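Local coordinates for protein precorrin-6Y C5,15-methyltransferase (Decarboxylating) (Geobacter metallireducens, PDB 3E05) that probably methylates and decarboxylates precorrin-6Y using S-adenosylmethionine in adenosylcobalamin biosynthesis, this chain being the C-terminal domain of the longer enzyme, at residues Asp14-Ala19 with Lys85-Arg90; Ala127-Leu132 with His158-Glu163; Ala170-Lys173 with Tyr178-Phe181. All blocks are in the same frame, centred on the assembly; numbering follows the deposited sequence.

Interaction 1: Asp14-Ala19 with Lys85-Arg90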
loop_
_atom_site.group_PDB
_atom_site.type_symbol
_atom_site.label_atom_id
_atom_site.label_comp_id
_atom_site.label_asym_id
_atom_site.label_seq_id
_atom_site.Cartn_x
_atom_site.Cartn_y
_atom_site.Cartn_z
ATOM N N ASP D 14 -12.798 14.725 -11.484
ATOM C CA ASP D 14 -12.657 15.936 -12.290
ATOM C C ASP D 14 -13.989 16.547 -12.759
ATOM O O ASP D 14 -14.006 17.590 -13.414
ATOM C CB ASP D 14 -11.692 15.671 -13.450
ATOM C CG ASP D 14 -10.277 15.342 -12.966
ATOM O OD1 ASP D 14 -9.916 15.729 -11.829
ATOM O OD2 ASP D 14 -9.523 14.694 -13.716
ATOM N N GLU D 15 -15.099 15.901 -12.398
ATOM C CA GLU D 15 -16.435 16.425 -12.678
ATOM C C GLU D 15 -16.917 17.340 -11.561
ATOM O O GLU D 15 -17.966 17.960 -11.679
ATOM C CB GLU D 15 -17.449 15.293 -12.869
ATOM C CG GLU D 15 -17.230 14.445 -14.108
ATOM C CD GLU D 15 -17.726 15.104 -15.388
ATOM O OE1 GLU D 15 -18.486 16.096 -15.320
ATOM O OE2 GLU D 15 -17.358 14.615 -16.471
ATOM N N PHE D 16 -16.159 17.403 -10.469
ATOM C CA PHE D 16 -16.517 18.251 -9.340
ATOM C C PHE D 16 -15.711 19.544 -9.393
ATOM O O PHE D 16 -14.520 19.527 -9.717
ATOM C CB PHE D 16 -16.231 17.562 -7.994
ATOM C CG PHE D 16 -17.082 16.351 -7.725
ATOM C CD1 PHE D 16 -18.298 16.477 -7.062
ATOM C CD2 PHE D 16 -16.661 15.086 -8.114
ATOM C CE1 PHE D 16 -19.101 15.354 -6.808
ATOM C CE2 PHE D 16 -17.443 13.962 -7.847
ATOM C CZ PHE D 16 -18.671 14.103 -7.204
ATOM N N ALA D 17 -16.372 20.647 -9.050
ATOM C CA ALA D 17 -15.697 21.907 -8.790
ATOM C C ALA D 17 -15.017 21.749 -7.436
ATOM O O ALA D 17 -15.678 21.486 -6.419
ATOM C CB ALA D 17 -16.693 23.058 -8.764
ATOM N N THR D 18 -13.694 21.878 -7.436
ATOM C CA THR D 18 -12.888 21.595 -6.244
ATOM C C THR D 18 -11.537 22.319 -6.274
ATOM O O THR D 18 -11.195 22.967 -7.267
ATOM C CB THR D 18 -12.682 20.054 -6.045
ATOM O OG1 THR D 18 -12.136 19.794 -4.745
ATOM C CG2 THR D 18 -11.791 19.439 -7.130
ATOM N N ALA D 19 -10.792 22.211 -5.174
ATOM C CA ALA D 19 -9.406 22.691 -5.113
ATOM C C ALA D 19 -8.472 21.491 -5.071
ATOM O O ALA D 19 -8.923 20.360 -4.896
ATOM C CB ALA D 19 -9.196 23.577 -3.885
ATOM N N LYS D 85 -26.137 21.774 -7.728
ATOM C CA LYS D 85 -26.909 22.110 -8.914
ATOM C C LYS D 85 -26.565 21.179 -10.092
ATOM O O LYS D 85 -27.472 20.646 -10.730
ATOM C CB LYS D 85 -26.684 23.598 -9.253
ATOM C CG LYS D 85 -27.326 24.112 -10.539
ATOM C CD LYS D 85 -27.556 25.633 -10.500
ATOM C CE LYS D 85 -26.302 26.442 -10.112
ATOM N NZ LYS D 85 -25.240 26.471 -11.162
ATOM N N LYS D 86 -25.270 20.967 -10.351
ATOM C CA LYS D 86 -24.807 20.112 -11.458
ATOM C C LYS D 86 -25.283 18.658 -11.359
ATOM O O LYS D 86 -25.697 18.059 -12.362
ATOM C CB LYS D 86 -23.270 20.143 -11.555
ATOM C CG LYS D 86 -22.681 19.266 -12.663
ATOM C CD LYS D 86 -21.167 19.412 -12.773
ATOM C CE LYS D 86 -20.661 18.625 -13.963
ATOM N NZ LYS D 86 -19.194 18.586 -14.159
ATOM N N PHE D 87 -25.227 18.101 -10.150
ATOM C CA PHE D 87 -25.498 16.680 -9.953
ATOM C C PHE D 87 -26.910 16.413 -9.461
ATOM O O PHE D 87 -27.282 15.261 -9.205
ATOM C CB PHE D 87 -24.449 16.059 -9.033
ATOM C CG PHE D 87 -23.074 16.088 -9.611
ATOM C CD1 PHE D 87 -22.744 15.257 -10.674
ATOM C CD2 PHE D 87 -22.112 16.959 -9.113
ATOM C CE1 PHE D 87 -21.481 15.286 -11.231
ATOM C CE2 PHE D 87 -20.835 16.999 -9.659
ATOM C CZ PHE D 87 -20.517 16.150 -10.727
ATOM N N VAL D 88 -27.684 17.495 -9.364
ATOM C CA VAL D 88 -29.080 17.484 -8.915
ATOM C C VAL D 88 -29.219 16.776 -7.556
ATOM O O VAL D 88 -29.963 15.801 -7.403
ATOM C CB VAL D 88 -30.066 16.930 -9.998
ATOM C CG1 VAL D 88 -31.475 17.382 -9.696
ATOM C CG2 VAL D 88 -29.675 17.401 -11.403
ATOM N N ALA D 89 -28.465 17.268 -6.580
ATOM C CA ALA D 89 -28.501 16.722 -5.239
ATOM C C ALA D 89 -29.444 17.580 -4.423
ATOM O O ALA D 89 -29.009 18.359 -3.570
ATOM C CB ALA D 89 -27.107 16.708 -4.629
ATOM N N ARG D 90 -30.744 17.432 -4.694
ATOM C CA ARG D 90 -31.759 18.329 -4.135
ATOM C C ARG D 90 -32.023 18.065 -2.672
ATOM O O ARG D 90 -32.465 18.968 -1.951
ATOM C CB ARG D 90 -33.078 18.233 -4.913
ATOM C CG ARG D 90 -32.920 18.201 -6.415
ATOM C CD ARG D 90 -32.884 19.580 -7.053
ATOM N NE ARG D 90 -34.120 20.329 -6.850
ATOM C CZ ARG D 90 -34.348 21.549 -7.319
ATOM N NH1 ARG D 90 -33.432 22.176 -8.042
ATOM N NH2 ARG D 90 -35.500 22.141 -7.058
#
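Glu15 and Phe16 meet Lys86 and Phe87 across backbones whose nearest CA atoms, those of Phe16 and Lys86, are 8.8 Å apart, so side chains do the bridging. Segment 14-19 belongs to the N-terminal loop ahead of helix 26-35; segment 85-90 carries the chain out of helix 74-86, through a Schellman motif with Val88 at positive phi, in a domain with the strand order of the class I methyltransferase fold. Lys86 runs out fully extended, and its NZ grips Glu15 twice: OE1 in a salt bridge of 2.8 Å, met almost along the C-O axis, and the main-chain O at 2.8 Å, with the donor tilted 18° from the carbonyl plane. Glu15 bends at chi2 (-79°), which turns OE1 to the same side as its own carbonyl oxygen, so that one ammonium group meets both. Tyr6 OH makes a further weak hydrogen bond with OE1. An alanine in place of Glu15 would probably leave the Lys86 ammonium with the main-chain carbonyl but no carboxylate to balance its charge, and the lysine end freer to turn. Next to the ion pair, Phe87 carries Lys86 CG over one ring face, while Tyr6 packs edge-to-face with it. The rings of Phe16 and Phe87 meet obliquely, centroids 4.8 Å apart and planes at 38°. Ile11 touches both phenylalanines, and Asn83 OD1 bonds Ala17 N, fixing the loop to the helix a second time. At the ring edge, Phe87 CZ comes to 3.3 Å from Glu15 O, the same oxygen held by Lys86.

Interaction 2: Ala127-Leu132 with His158-Glu163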
loop_
_atom_site.group_PDB
_atom_site.type_symbol
_atom_site.label_atom_id
_atom_site.label_comp_id
_atom_site.label_asym_id
_atom_site.label_seq_id
_atom_site.Cartn_x
_atom_site.Cartn_y
_atom_site.Cartn_z
ATOM N N ALA D 127 -20.301 17.154 20.430
ATOM C CA ALA D 127 -21.586 17.649 19.945
ATOM C C ALA D 127 -22.354 16.591 19.147
ATOM O O ALA D 127 -23.553 16.410 19.360
ATOM C CB ALA D 127 -21.394 18.912 19.138
ATOM N N VAL D 128 -21.653 15.882 18.256
ATOM C CA VAL D 128 -22.225 14.765 17.488
ATOM C C VAL D 128 -22.704 13.610 18.370
ATOM O O VAL D 128 -23.788 13.064 18.140
ATOM C CB VAL D 128 -21.213 14.210 16.422
ATOM C CG1 VAL D 128 -21.685 12.879 15.875
ATOM C CG2 VAL D 128 -21.042 15.192 15.295
ATOM N N ASP D 129 -21.886 13.240 19.356
ATOM C CA ASP D 129 -22.178 12.140 20.285
ATOM C C ASP D 129 -23.480 12.381 21.064
ATOM O O ASP D 129 -24.286 11.462 21.236
ATOM C CB ASP D 129 -20.996 11.941 21.244
ATOM C CG ASP D 129 -21.311 11.000 22.403
ATOM O OD1 ASP D 129 -21.502 9.783 22.168
ATOM O OD2 ASP D 129 -21.335 11.480 23.560
ATOM N N ARG D 130 -23.688 13.622 21.499
ATOM C CA ARG D 130 -24.906 14.006 22.221
ATOM C C ARG D 130 -26.160 13.852 21.371
ATOM O O ARG D 130 -27.217 13.449 21.869
ATOM C CB ARG D 130 -24.782 15.435 22.765
ATOM C CG ARG D 130 -23.975 15.490 24.046
ATOM C CD ARG D 130 -23.167 16.765 24.180
ATOM N NE ARG D 130 -23.857 17.793 24.981
ATOM C CZ ARG D 130 -23.249 18.597 25.868
ATOM N NH1 ARG D 130 -23.967 19.503 26.542
ATOM N NH2 ARG D 130 -21.930 18.491 26.097
ATOM N N ARG D 131 -26.021 14.142 20.085
ATOM C CA ARG D 131 -27.144 14.153 19.158
ATOM C C ARG D 131 -27.399 12.827 18.433
ATOM O O ARG D 131 -28.505 12.618 17.923
ATOM C CB ARG D 131 -26.944 15.258 18.117
ATOM C CG ARG D 131 -26.752 16.674 18.692
ATOM C CD ARG D 131 -28.058 17.357 19.115
ATOM N NE ARG D 131 -29.106 17.252 18.099
ATOM C CZ ARG D 131 -29.227 18.037 17.035
ATOM N NH1 ARG D 131 -28.372 19.026 16.816
ATOM N NH2 ARG D 131 -30.221 17.831 16.184
ATOM N N LEU D 132 -26.386 11.953 18.359
ATOM C CA LEU D 132 -26.445 10.793 17.457
ATOM C C LEU D 132 -27.539 9.806 17.838
ATOM O O LEU D 132 -27.601 9.360 18.990
ATOM C CB LEU D 132 -25.087 10.076 17.374
ATOM C CG LEU D 132 -24.934 9.055 16.232
ATOM C CD1 LEU D 132 -24.775 9.753 14.893
ATOM C CD2 LEU D 132 -23.764 8.093 16.504
ATOM N N HIS D 158 -15.993 8.082 24.444
ATOM C CA HIS D 158 -17.454 8.123 24.461
ATOM C C HIS D 158 -18.076 6.733 24.317
ATOM O O HIS D 158 -19.276 6.609 24.113
ATOM C CB HIS D 158 -17.986 9.061 23.370
ATOM C CG HIS D 158 -17.663 10.505 23.591
ATOM N ND1 HIS D 158 -18.043 11.190 24.727
ATOM C CD2 HIS D 158 -17.021 11.403 22.808
ATOM C CE1 HIS D 158 -17.628 12.442 24.642
ATOM N NE2 HIS D 158 -17.005 12.598 23.486
ATOM N N GLY D 159 -17.251 5.695 24.417
ATOM C CA GLY D 159 -17.734 4.313 24.400
ATOM C C GLY D 159 -18.083 3.720 23.046
ATOM O O GLY D 159 -18.823 2.736 22.968
ATOM N N TYR D 160 -17.552 4.304 21.973
ATOM C CA TYR D 160 -17.774 3.769 20.626
ATOM C C TYR D 160 -16.816 2.622 20.334
ATOM O O TYR D 160 -15.653 2.640 20.762
ATOM C CB TYR D 160 -17.582 4.852 19.550
ATOM C CG TYR D 160 -18.670 5.898 19.530
ATOM C CD1 TYR D 160 -19.871 5.679 18.846
ATOM C CD2 TYR D 160 -18.501 7.117 20.191
ATOM C CE1 TYR D 160 -20.879 6.637 18.837
ATOM C CE2 TYR D 160 -19.505 8.077 20.186
ATOM C CZ TYR D 160 -20.683 7.831 19.513
ATOM O OH TYR D 160 -21.670 8.788 19.514
ATOM N N MET D 161 -17.320 1.624 19.615
ATOM C CA MET D 161 -16.464 0.678 18.918
ATOM C C MET D 161 -15.863 1.447 17.750
ATOM O O MET D 161 -16.590 2.157 17.049
ATOM C CB MET D 161 -17.287 -0.472 18.370
ATOM C CG MET D 161 -17.215 -1.726 19.184
ATOM S SD MET D 161 -16.782 -3.106 18.124
ATOM C CE MET D 161 -15.016 -2.820 17.972
ATOM N N VAL D 162 -14.550 1.321 17.547
ATOM C CA VAL D 162 -13.848 2.050 16.480
ATOM C C VAL D 162 -13.045 1.075 15.602
ATOM O O VAL D 162 -12.290 0.251 16.108
ATOM C CB VAL D 162 -12.934 3.188 17.051
ATOM C CG1 VAL D 162 -12.118 3.889 15.939
ATOM C CG2 VAL D 162 -13.758 4.230 17.811
ATOM N N GLU D 163 -13.257 1.159 14.292
ATOM C CA GLU D 163 -12.401 0.491 13.318
ATOM C C GLU D 163 -11.624 1.567 12.574
ATOM O O GLU D 163 -12.169 2.629 12.269
ATOM C CB GLU D 163 -13.240 -0.308 12.326
ATOM C CG GLU D 163 -12.440 -0.851 11.120
ATOM C CD GLU D 163 -13.326 -1.358 10.011
ATOM O OE1 GLU D 163 -13.907 -2.444 10.182
ATOM O OE2 GLU D 163 -13.446 -0.682 8.970
#
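Asp129 meets both His158 and Tyr160 with its carboxylate, one oxygen for each. OD1 lies 2.8 Å from Tyr160 OH in a weak hydrogen bond, and the carboxylate plane is turned 77° from the phenol ring. The other oxygen belongs to a stack: in the conformer described, one of two deposited for His158, the carboxylate lies nearly parallel to the imidazole, planes 20° apart, and OD2 sits over one ring face, 3.5 Å from His158 ND1, a contact and not a hydrogen bond. The aspartate reaches this place because CG stands anti to the backbone N (chi1 169°), which swings the group out from helix 121-131. Leu132, the first residue beyond that helix, supplies the apolar part, its CD2 touching the Tyr160 ring at the edge, 4.0 Å from Tyr160 CE1. In the second shell, His158 NE2 is hydrogen-bonded to Asp126 OD2, about one turn earlier on the same helix. Gly159, at positive phi, is the C-prime residue of the Schellman motif that ends helix 145-157, and this reversal presents His158 and Tyr160 to helix 121-131 from either side of Gly159. Tyr160 rests on Leu155 and Ala192, and Lys194 makes a cation-pi contact with its ring. The contact thus joins helix 121-131 to the end of helix 145-157, near the start of strand 161-173. In this conformer, with one carboxylate hydrogen-bonded to NE2 and a second stacked on the ring, two carboxylates so near the imidazole would probably favour its protonated form.

Interaction 3: Ala170-Lys173 with Tyr178-Phe181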
loop_
_atom_site.group_PDB
_atom_site.type_symbol
_atom_site.label_atom_id
_atom_site.label_comp_id
_atom_site.label_asym_id
_atom_site.label_seq_id
_atom_site.Cartn_x
_atom_site.Cartn_y
_atom_site.Cartn_z
ATOM N N ALA D 170 -3.337 2.977 -5.858
ATOM C CA ALA D 170 -2.446 3.410 -6.951
ATOM C C ALA D 170 -3.150 3.133 -8.253
ATOM O O ALA D 170 -3.686 2.050 -8.422
ATOM C CB ALA D 170 -1.143 2.664 -6.911
ATOM N N LYS D 171 -3.154 4.104 -9.163
ATOM C CA LYS D 171 -3.877 3.989 -10.437
ATOM C C LYS D 171 -2.987 4.255 -11.637
ATOM O O LYS D 171 -2.105 5.101 -11.578
ATOM C CB LYS D 171 -4.988 5.029 -10.510
ATOM C CG LYS D 171 -6.189 4.765 -9.669
ATOM C CD LYS D 171 -7.378 5.474 -10.294
ATOM C CE LYS D 171 -7.310 6.971 -10.083
ATOM N NZ LYS D 171 -8.648 7.563 -10.226
ATOM N N THR D 172 -3.265 3.582 -12.745
ATOM C CA THR D 172 -2.594 3.915 -14.002
ATOM C C THR D 172 -3.300 5.066 -14.703
ATOM O O THR D 172 -4.514 5.235 -14.567
ATOM C CB THR D 172 -2.544 2.731 -14.971
ATOM O OG1 THR D 172 -3.871 2.246 -15.196
ATOM C CG2 THR D 172 -1.670 1.607 -14.417
ATOM N N LYS D 173 -2.538 5.856 -15.451
ATOM C CA LYS D 173 -3.093 6.646 -16.543
ATOM C C LYS D 173 -2.032 6.959 -17.593
ATOM O O LYS D 173 -1.003 6.287 -17.670
ATOM C CB LYS D 173 -3.703 7.944 -16.009
ATOM C CG LYS D 173 -2.680 9.018 -15.674
ATOM C CD LYS D 173 -3.326 10.189 -14.952
ATOM C CE LYS D 173 -2.527 11.468 -15.148
ATOM N NZ LYS D 173 -2.812 12.104 -16.463
ATOM N N TYR D 178 3.200 3.652 -21.582
ATOM C CA TYR D 178 3.638 4.124 -20.274
ATOM C C TYR D 178 2.488 4.113 -19.271
ATOM O O TYR D 178 2.088 5.158 -18.760
ATOM C CB TYR D 178 4.228 5.532 -20.381
ATOM C CG TYR D 178 5.422 5.765 -19.483
ATOM C CD1 TYR D 178 5.255 6.143 -18.158
ATOM C CD2 TYR D 178 6.716 5.608 -19.961
ATOM C CE1 TYR D 178 6.344 6.358 -17.334
ATOM C CE2 TYR D 178 7.811 5.820 -19.145
ATOM C CZ TYR D 178 7.619 6.195 -17.833
ATOM O OH TYR D 178 8.706 6.408 -17.015
ATOM N N LYS D 179 1.961 2.924 -18.997
ATOM C CA LYS D 179 0.994 2.744 -17.916
ATOM C C LYS D 179 1.691 2.647 -16.573
ATOM O O LYS D 179 1.904 1.549 -16.044
ATOM C CB LYS D 179 0.157 1.487 -18.129
ATOM C CG LYS D 179 -0.900 1.624 -19.182
ATOM C CD LYS D 179 -1.992 0.598 -18.970
ATOM C CE LYS D 179 -3.276 1.035 -19.652
ATOM N NZ LYS D 179 -3.590 2.491 -19.461
ATOM N N MET D 180 2.036 3.806 -16.027
ATOM C CA MET D 180 2.690 3.917 -14.732
ATOM C C MET D 180 1.630 4.013 -13.622
ATOM O O MET D 180 0.647 4.743 -13.774
ATOM C CB MET D 180 3.532 5.192 -14.748
ATOM C CG MET D 180 4.388 5.446 -13.518
ATOM S SD MET D 180 5.402 6.910 -13.776
ATOM C CE MET D 180 4.304 8.204 -13.234
ATOM N N PHE D 181 1.843 3.310 -12.510
ATOM C CA PHE D 181 0.989 3.482 -11.312
ATOM C C PHE D 181 1.357 4.731 -10.539
ATOM O O PHE D 181 2.506 4.903 -10.129
ATOM C CB PHE D 181 1.075 2.274 -10.379
ATOM C CG PHE D 181 0.396 1.044 -10.907
ATOM C CD1 PHE D 181 -0.949 0.824 -10.656
ATOM C CD2 PHE D 181 1.110 0.106 -11.663
ATOM C CE1 PHE D 181 -1.581 -0.316 -11.130
ATOM C CE2 PHE D 181 0.482 -1.041 -12.135
ATOM C CZ PHE D 181 -0.867 -1.246 -11.869
#
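Phe181 offers one ring face to the methyl of Thr172: CG2 stands over the centre, 3.8 Å from the centroid and 9° off the ring normal, a CH-pi contact. At the edge, near the ring plane, Ala170 O lies 3.7 Å from Phe181 CD1, and Ala170 CB packs on Phe181 CB. This is the turn end of the beta hairpin formed by strands 161-173 and 180-193. Thr172 and Phe181 run side by side, pointing the same way. The threonine's chi1 (56°) sets OG1 between the backbone N and carbonyl carbon, which turns CG2 onto the ring while OG1 bonds Val164 N of the second subunit. No hydrogen bond links the two segments; instead Thr172 CA-H points almost straight at Met180 O (3.4 Å, 167° at the hydrogen), and Phe181 CA approaches Lys171 O at 3.5 Å. An inverse gamma turn centred on Lys179 leads into the returning strand, and Lys179 NZ is hydrogen-bonded to Leu175 O and to Val162 O of the second subunit. Ala170 and Lys171 also pair antiparallel with a strand of that subunit, continuing the sheet across the interface, and Pro186 of a third subunit packs on Ala170 and Phe181. Strand pairing is loose at this end, where Lys173 N is buried without a partner, 3.8 Å from Met180 O.

From the N terminus, the three contacts follow one another in series; none nests within or crosses another. Interaction 1 closes the longest loop, 65 residues that include strands 43-47 and 66-71, and ties the N-terminal segment to the end of helix 74-86. Interaction 2, about 18 Å from it between nearest atoms, spans strand 137-142 and helix 145-157, fastening helix 121-131 near the start of strand 161-173. Interaction 3 closes a four-residue turn at the other end of that strand, its centre 39 Å from that of interaction 2. Across the subunit interface the two ends meet: Val162 O is hydrogen-bonded to Lys179 NZ of the second subunit, and Lys179 NZ to Val162 O of that subunit.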